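Local atomic coordinates of acetyl-CoA acetyltransferase (Mycobacterium smegmatis, PDB entry 4EGV), a protein that has the thiolase fold as a monomer and probably acts as an acyltransferase. Residues Ala218-Ala222 against Arg240-Leu246; Leu296-Met302 against Trp427-Ser432; Ala322-Leu327 against Tyr415-Ile419. All blocks are in the same frame, centred on the assembly; numbering follows the deposited sequence.

How the contacts relate
Contacts 2 and 3 are neighbours, with centres about 7 Å apart. Both reach the mixed sheet, where strands 294-303 and 414-421 lie side by side. Contact 2 joins the loop before helix 432-440 to the first strand. Contact 3 packs helix 317-330 on the second. They touch: D301 OD1 lies 2.7 Å from S416 OG. Along the chain, contact 3 falls between the halves of contact 2. Contact 1 comes earlier and joins helices 210-230 and 242-246. Its centre is about 35 Å from that of contact 2 and about 28 Å from that of contact 3; it touches neither. Helix 348-357 lies beside contacts 1 and 3. Contacts 2 and 3 thus lay a loop and a helix against neighbouring strands.

Contact 1: residues Ala218-Ala222 against Arg240-Leu246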
# COMPACT_ATOMS: atom_id res chain seq x y z
N ALA A 218 4.30 12.59 12.74
CA ALA A 218 5.73 12.58 12.87
C ALA A 218 6.20 11.46 13.78
O ALA A 218 7.24 10.88 13.52
CB ALA A 218 6.20 13.92 13.34
N GLU A 219 5.43 11.13 14.82
CA GLU A 219 5.78 10.04 15.75
C GLU A 219 5.59 8.64 15.20
O GLU A 219 6.26 7.70 15.61
CB GLU A 219 5.06 10.18 17.09
CG GLU A 219 5.79 11.12 18.03
CD GLU A 219 5.26 11.13 19.45
OE1 GLU A 219 4.02 11.18 19.65
OE2 GLU A 219 6.11 11.13 20.37
N LEU A 220 4.66 8.54 14.26
CA LEU A 220 4.46 7.35 13.48
C LEU A 220 5.63 7.13 12.51
O LEU A 220 6.17 6.02 12.43
CB LEU A 220 3.14 7.44 12.74
CG LEU A 220 2.78 6.25 11.87
CD1 LEU A 220 2.39 5.11 12.71
CD2 LEU A 220 1.71 6.63 10.94
N PHE A 221 6.03 8.19 11.81
CA PHE A 221 6.97 8.08 10.68
C PHE A 221 8.46 8.10 10.98
O PHE A 221 9.25 7.62 10.13
CB PHE A 221 6.66 9.13 9.61
CG PHE A 221 5.78 8.64 8.50
CD1 PHE A 221 4.89 7.60 8.69
CD2 PHE A 221 5.81 9.26 7.26
CE1 PHE A 221 4.08 7.17 7.66
CE2 PHE A 221 4.98 8.85 6.24
CZ PHE A 221 4.12 7.79 6.44
N ALA A 222 8.86 8.65 12.13
CA ALA A 222 10.29 8.75 12.47
C ALA A 222 10.96 7.37 12.64
O ALA A 222 12.05 7.15 12.09
CB ALA A 222 10.54 9.65 13.66
N ARG A 240 15.37 10.86 10.00
CA ARG A 240 14.68 12.07 10.47
C ARG A 240 14.12 11.87 11.88
O ARG A 240 13.59 10.81 12.19
CB ARG A 240 13.57 12.50 9.49
CG ARG A 240 13.95 12.54 7.97
CD ARG A 240 14.77 13.76 7.58
NE ARG A 240 14.96 13.84 6.15
CZ ARG A 240 15.65 14.80 5.54
NH1 ARG A 240 16.23 15.77 6.23
NH2 ARG A 240 15.76 14.80 4.21
N SER A 241 14.26 12.89 12.72
CA SER A 241 13.65 12.91 14.05
C SER A 241 12.21 13.44 13.99
O SER A 241 11.80 14.05 13.02
CB SER A 241 14.48 13.75 15.03
OG SER A 241 14.41 15.13 14.72
N VAL A 242 11.45 13.18 15.04
CA VAL A 242 10.08 13.65 15.19
C VAL A 242 9.98 15.16 15.01
O VAL A 242 9.12 15.63 14.30
CB VAL A 242 9.53 13.23 16.57
CG1 VAL A 242 8.19 13.86 16.85
CG2 VAL A 242 9.44 11.68 16.71
N GLU A 243 10.88 15.90 15.66
CA GLU A 243 10.92 17.37 15.64
C GLU A 243 11.20 17.88 14.23
O GLU A 243 10.54 18.81 13.77
CB GLU A 243 12.01 17.85 16.63
CG GLU A 243 11.94 19.32 17.13
CD GLU A 243 10.88 19.56 18.25
OE1 GLU A 243 9.66 19.56 17.94
OE2 GLU A 243 11.25 19.77 19.44
N GLU A 244 12.16 17.26 13.56
CA GLU A 244 12.54 17.59 12.19
C GLU A 244 11.37 17.43 11.22
O GLU A 244 11.16 18.30 10.38
CB GLU A 244 13.71 16.71 11.78
CG GLU A 244 14.47 17.09 10.51
CD GLU A 244 15.66 16.12 10.25
OE1 GLU A 244 15.96 15.26 11.12
OE2 GLU A 244 16.30 16.21 9.18
N LEU A 245 10.60 16.35 11.34
CA LEU A 245 9.41 16.09 10.49
C LEU A 245 8.24 17.05 10.71
O LEU A 245 7.52 17.40 9.78
CB LEU A 245 8.90 14.64 10.67
CG LEU A 245 9.67 13.46 10.07
CD1 LEU A 245 9.17 12.13 10.55
CD2 LEU A 245 9.63 13.52 8.58
N LEU A 246 8.06 17.46 11.96
CA LEU A 246 6.92 18.24 12.37
C LEU A 246 7.12 19.74 12.16
O LEU A 246 6.15 20.48 12.05
CB LEU A 246 6.62 17.89 13.83
CG LEU A 246 5.94 18.85 14.83
CD1 LEU A 246 5.18 18.09 15.88
CD2 LEU A 246 6.93 19.73 15.50
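F221 touches L245 through its CB, not through its ring. The ring leads away from the 240-246 segment and meets the ring of F224; M263 and P347 also touch F221. The guanidinium of R240 leads away from 218-222. At its edge, exactly in plane, lies E244 OE2. The salt bridge from R240 NH1 to E244 OE2 is 3.0 Å long and reaches the anti side of the carboxylate, 32° out of its plane.

The contact itself is made by small and branched aliphatic groups. The axes of helices 218-222 and 242-246 approach to 8.7 Å and run at 122° to each other. A218 and A222, one turn apart, both point at the second helix. A218 CB sits among V242 CG1, L245 CB and L246 CB; the L245 CB is 3.9 Å away. A222 CB meets V242 CG2 at 3.8 Å and also lies against the carbonyl of R240. V242 places CG1 anti to its backbone N (chi1 171°), which spreads its two methyls along the first helix. Both touch E219 CG. L245 CD1 lies over the backbone between A218 O and A222 N, 3.8 Å from each.

At the start of the short helix, S241 and E244 form a capping box. Both of its bonds, S241 N to E244 OE1 and E244 N to S241 OG, are weak. E244 therefore has two tasks, with OE1 in the box and OE2 on R240. The chemistry divides accordingly: apolar groups join the two helices, while the R240-E244 salt bridge and the capping box lie within 240-246, at the start of the helix that carries V242 and L245.

Contact 2: residues Leu296-Met302 against Trp427-Ser432; sequences LRGHADM and WVADNS
Strand segment 296-302 and the irregular chain 427-432 run almost parallel, 8° apart end to end, and their nearest CA atoms, those of A300 and S432, are 5.9 Å apart. H299 is gripped from two directions. W427 covers one face of its imidazole in an offset stack, with the planes 12° apart and the ring centroids 4.1 Å apart. W427 CH2 lies above the imidazole near its rim. At the ring edge, H299 ND1 donates to D430 OD2 at 2.7 Å. This bond is nearly straight and in the ring plane, and it uses the anti lone pair of the carboxylate oxygen. L296 CD2 packs against W427 CZ3 at 4.0 Å.

The strand belongs to the large mixed sheet of the thiolase fold. R297 and G298 form a classic beta bulge opposite I419 of the adjoining strand. Helix 317-330 adds V329 to the surroundings of H299.

D430 CG sits between the backbone N and the carbonyl carbon (chi1 74°), and from there the carboxylate reaches both H299 and S432. Its OD1 takes S432 N at 3.1 Å, an Asx turn, and S432 OG at 2.8 Å, the latter from above the carboxylate plane. S432 OG in turn accepts D301 N at 3.2 Å. D301 OD1 is hydrogen-bonded to S416 OG of the next strand. SE of the selenomethionine M302 lies 4.1 Å from S432 O.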
# COMPACT_ATOMS: atom_id res chain seq x y z
N LEU A 296 2.91 -19.24 2.61
CA LEU A 296 1.98 -18.16 2.71
C LEU A 296 0.79 -18.68 3.55
O LEU A 296 -0.15 -19.26 3.05
CB LEU A 296 1.59 -17.68 1.32
CG LEU A 296 0.53 -16.58 1.21
CD1 LEU A 296 0.82 -15.39 2.08
CD2 LEU A 296 0.39 -16.18 -0.24
N ARG A 297 0.88 -18.47 4.84
CA ARG A 297 -0.07 -19.04 5.76
C ARG A 297 -1.40 -18.34 5.78
O ARG A 297 -2.42 -18.98 5.78
CB ARG A 297 0.52 -19.17 7.16
CG ARG A 297 1.60 -20.24 7.27
CD ARG A 297 1.00 -21.67 7.29
NE ARG A 297 0.12 -21.93 8.43
CZ ARG A 297 0.53 -22.34 9.64
NH1 ARG A 297 1.80 -22.56 9.90
NH2 ARG A 297 -0.35 -22.53 10.60
N GLY A 298 -1.39 -17.02 5.76
CA GLY A 298 -2.64 -16.28 5.68
C GLY A 298 -2.68 -15.30 4.55
O GLY A 298 -1.67 -14.84 4.06
N HIS A 299 -3.89 -14.98 4.14
CA HIS A 299 -4.07 -14.06 3.04
C HIS A 299 -5.49 -13.56 3.02
O HIS A 299 -6.35 -14.24 3.50
CB HIS A 299 -3.74 -14.76 1.73
CG HIS A 299 -4.09 -16.22 1.71
ND1 HIS A 299 -5.29 -16.69 1.24
CD2 HIS A 299 -3.38 -17.30 2.10
CE1 HIS A 299 -5.31 -18.01 1.35
NE2 HIS A 299 -4.17 -18.40 1.88
N ALA A 300 -5.69 -12.34 2.52
CA ALA A 300 -7.00 -11.82 2.16
C ALA A 300 -6.84 -10.64 1.19
O ALA A 300 -5.82 -10.00 1.19
CB ALA A 300 -7.80 -11.43 3.38
N ASP A 301 -7.84 -10.42 0.35
CA ASP A 301 -7.88 -9.27 -0.55
C ASP A 301 -9.23 -8.53 -0.39
O ASP A 301 -10.29 -9.08 -0.64
CB ASP A 301 -7.66 -9.69 -2.03
CG ASP A 301 -6.43 -10.62 -2.24
OD1 ASP A 301 -5.27 -10.23 -1.95
OD2 ASP A 301 -6.62 -11.75 -2.74
N MSE A 302 -9.17 -7.27 0.01
CA MSE A 302 -10.37 -6.47 0.16
C MSE A 302 -10.39 -5.23 -0.70
O MSE A 302 -9.37 -4.81 -1.20
CB MSE A 302 -10.60 -6.13 1.62
CG MSE A 302 -10.96 -7.35 2.50
SE MSE A 302 -12.66 -8.24 2.06
CE MSE A 302 -13.91 -6.74 2.28
N TRP A 427 -2.48 -25.23 2.18
CA TRP A 427 -3.14 -24.02 1.78
C TRP A 427 -4.56 -24.07 2.25
O TRP A 427 -5.24 -25.02 2.01
CB TRP A 427 -3.09 -23.93 0.27
CG TRP A 427 -3.70 -22.75 -0.33
CD1 TRP A 427 -4.92 -22.66 -0.83
CD2 TRP A 427 -3.09 -21.48 -0.52
NE1 TRP A 427 -5.14 -21.42 -1.31
CE2 TRP A 427 -4.02 -20.67 -1.13
CE3 TRP A 427 -1.85 -20.95 -0.21
CZ2 TRP A 427 -3.76 -19.39 -1.44
CZ3 TRP A 427 -1.61 -19.69 -0.52
CH2 TRP A 427 -2.55 -18.91 -1.12
N VAL A 428 -4.98 -23.02 2.93
CA VAL A 428 -6.34 -22.79 3.37
C VAL A 428 -6.97 -21.71 2.47
O VAL A 428 -6.47 -20.58 2.42
CB VAL A 428 -6.36 -22.31 4.86
CG1 VAL A 428 -7.81 -22.05 5.36
CG2 VAL A 428 -5.61 -23.26 5.78
N ALA A 429 -8.04 -22.04 1.76
CA ALA A 429 -8.79 -21.04 0.97
C ALA A 429 -9.38 -19.95 1.89
O ALA A 429 -9.96 -20.24 2.93
CB ALA A 429 -9.89 -21.71 0.10
N ASP A 430 -9.21 -18.69 1.50
CA ASP A 430 -9.79 -17.56 2.23
C ASP A 430 -11.23 -17.18 1.80
O ASP A 430 -11.71 -17.50 0.72
CB ASP A 430 -8.82 -16.34 2.29
CG ASP A 430 -8.72 -15.56 0.96
OD1 ASP A 430 -9.74 -15.05 0.48
OD2 ASP A 430 -7.59 -15.44 0.42
N ASN A 431 -11.88 -16.46 2.71
CA ASN A 431 -13.26 -16.06 2.62
C ASN A 431 -13.49 -14.63 2.10
O ASN A 431 -14.47 -14.00 2.44
CB ASN A 431 -13.88 -16.21 4.00
CG ASN A 431 -15.33 -16.55 3.93
OD1 ASN A 431 -15.74 -17.38 3.13
ND2 ASN A 431 -16.13 -15.88 4.75
N SER A 432 -12.60 -14.14 1.25
CA SER A 432 -12.65 -12.77 0.78
C SER A 432 -13.89 -12.47 -0.02
O SER A 432 -14.48 -11.42 0.14
CB SER A 432 -11.43 -12.44 -0.06
OG SER A 432 -10.31 -12.33 0.77

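Contact 3: residues Ala322-Leu327 against Tyr415-Ile419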
# COMPACT_ATOMS: atom_id res chain seq x y z
N ALA A 322 -9.49 -7.34 5.98
CA ALA A 322 -8.48 -8.13 5.28
C ALA A 322 -7.45 -8.61 6.23
O ALA A 322 -7.09 -9.78 6.18
CB ALA A 322 -7.84 -7.34 4.13
N VAL A 323 -6.96 -7.73 7.10
CA VAL A 323 -6.00 -8.11 8.12
C VAL A 323 -6.54 -9.20 9.04
O VAL A 323 -5.86 -10.17 9.28
CB VAL A 323 -5.55 -6.90 8.94
CG1 VAL A 323 -4.86 -7.33 10.23
CG2 VAL A 323 -4.60 -6.03 8.13
N ASN A 324 -7.76 -9.04 9.51
CA ASN A 324 -8.35 -10.01 10.42
C ASN A 324 -8.65 -11.36 9.81
O ASN A 324 -8.46 -12.37 10.46
CB ASN A 324 -9.60 -9.44 11.09
CG ASN A 324 -9.28 -8.54 12.26
OD1 ASN A 324 -8.25 -8.71 12.92
ND2 ASN A 324 -10.15 -7.56 12.52
N GLU A 325 -9.11 -11.37 8.56
CA GLU A 325 -9.33 -12.60 7.81
C GLU A 325 -8.02 -13.35 7.51
O GLU A 325 -7.96 -14.59 7.57
CB GLU A 325 -10.13 -12.31 6.54
CG GLU A 325 -10.21 -13.43 5.50
CD GLU A 325 -11.02 -14.64 5.96
OE1 GLU A 325 -11.72 -14.55 6.98
OE2 GLU A 325 -10.96 -15.69 5.29
N ALA A 326 -6.96 -12.61 7.20
CA ALA A 326 -5.65 -13.18 6.99
C ALA A 326 -5.09 -13.79 8.24
O ALA A 326 -4.36 -14.75 8.17
CB ALA A 326 -4.74 -12.16 6.49
N LEU A 327 -5.42 -13.21 9.39
CA LEU A 327 -5.08 -13.74 10.69
C LEU A 327 -5.80 -15.05 10.96
O LEU A 327 -5.20 -16.00 11.43
CB LEU A 327 -5.42 -12.71 11.76
CG LEU A 327 -4.37 -11.98 12.62
CD1 LEU A 327 -2.98 -12.07 12.06
CD2 LEU A 327 -4.73 -10.53 12.83
N TYR A 415 -6.70 -3.41 -0.36
CA TYR A 415 -5.77 -3.94 0.61
C TYR A 415 -5.62 -5.47 0.53
O TYR A 415 -6.58 -6.21 0.46
CB TYR A 415 -6.18 -3.50 1.98
CG TYR A 415 -5.02 -3.26 2.87
CD1 TYR A 415 -4.36 -2.04 2.83
CD2 TYR A 415 -4.61 -4.24 3.78
CE1 TYR A 415 -3.28 -1.76 3.69
CE2 TYR A 415 -3.54 -4.00 4.64
CZ TYR A 415 -2.87 -2.74 4.60
OH TYR A 415 -1.80 -2.49 5.44
N SER A 416 -4.38 -5.92 0.53
CA SER A 416 -4.01 -7.31 0.37
C SER A 416 -3.01 -7.64 1.41
O SER A 416 -2.05 -6.93 1.62
CB SER A 416 -3.42 -7.58 -1.01
OG SER A 416 -4.42 -7.65 -1.98
N VAL A 417 -3.27 -8.73 2.08
CA VAL A 417 -2.47 -9.13 3.21
C VAL A 417 -1.91 -10.52 2.97
O VAL A 417 -2.57 -11.36 2.44
CB VAL A 417 -3.27 -9.04 4.58
CG1 VAL A 417 -2.35 -9.35 5.73
CG2 VAL A 417 -3.91 -7.69 4.75
N GLY A 418 -0.66 -10.71 3.31
CA GLY A 418 -0.05 -12.01 3.38
C GLY A 418 0.66 -12.21 4.71
O GLY A 418 1.26 -11.30 5.27
N ILE A 419 0.56 -13.42 5.24
CA ILE A 419 1.26 -13.80 6.44
C ILE A 419 2.13 -14.96 6.06
O ILE A 419 1.67 -15.89 5.47
CB ILE A 419 0.31 -14.16 7.60
CG1 ILE A 419 -0.62 -12.98 7.92
CG2 ILE A 419 1.11 -14.60 8.81
CD1 ILE A 419 -1.55 -13.14 9.07
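A322, V323 and A326 of helix 317-330 pack on Y415, V417 and I419 of strand 414-421 in a buried, apolar helix-on-sheet contact. The arrangement belongs to the layered alpha/beta architecture of the thiolase fold. The helix follows strand 294-303 in the chain and covers a face of the mixed sheet. Strand 414-421 sits in that sheet between 294-303 and 402-409, bonded to both through its backbone. The helix and strand segments run in nearly the same direction, 26° apart, with axes 7.9 Å from each other.

Y415, V417 and I419 point to the helix, while S416 points away from it. V417 lies in the middle. With CG1 anti to the backbone N (chi1 -175°), V417 turns CG1 to A326 and CG2 to A322 and V323. CG1 meets A326 CB at 3.8 Å. CG2 reaches V323 CG2, also at 3.8 Å, and A322 CB at 4.0 Å. The alanines let the helix backbone come close to the strand. At one end, the edge of the Y415 ring faces A322 CB, and Y415 CE2 lies 4.2 Å from V323 CG2. I353 of helix 348-357 touches both Y415 and V323 there.

E325 takes no part in this packing. Its OE2 has R328 and the backbone N of N431 as partners, which links the helix to the loop of contact 2. At the other end, the extended I419 chain (chi2 -176°) carries CD1 to the helix, where it crosses the L327 side chain at about a right angle and lies 3.5 Å from L327 CD1.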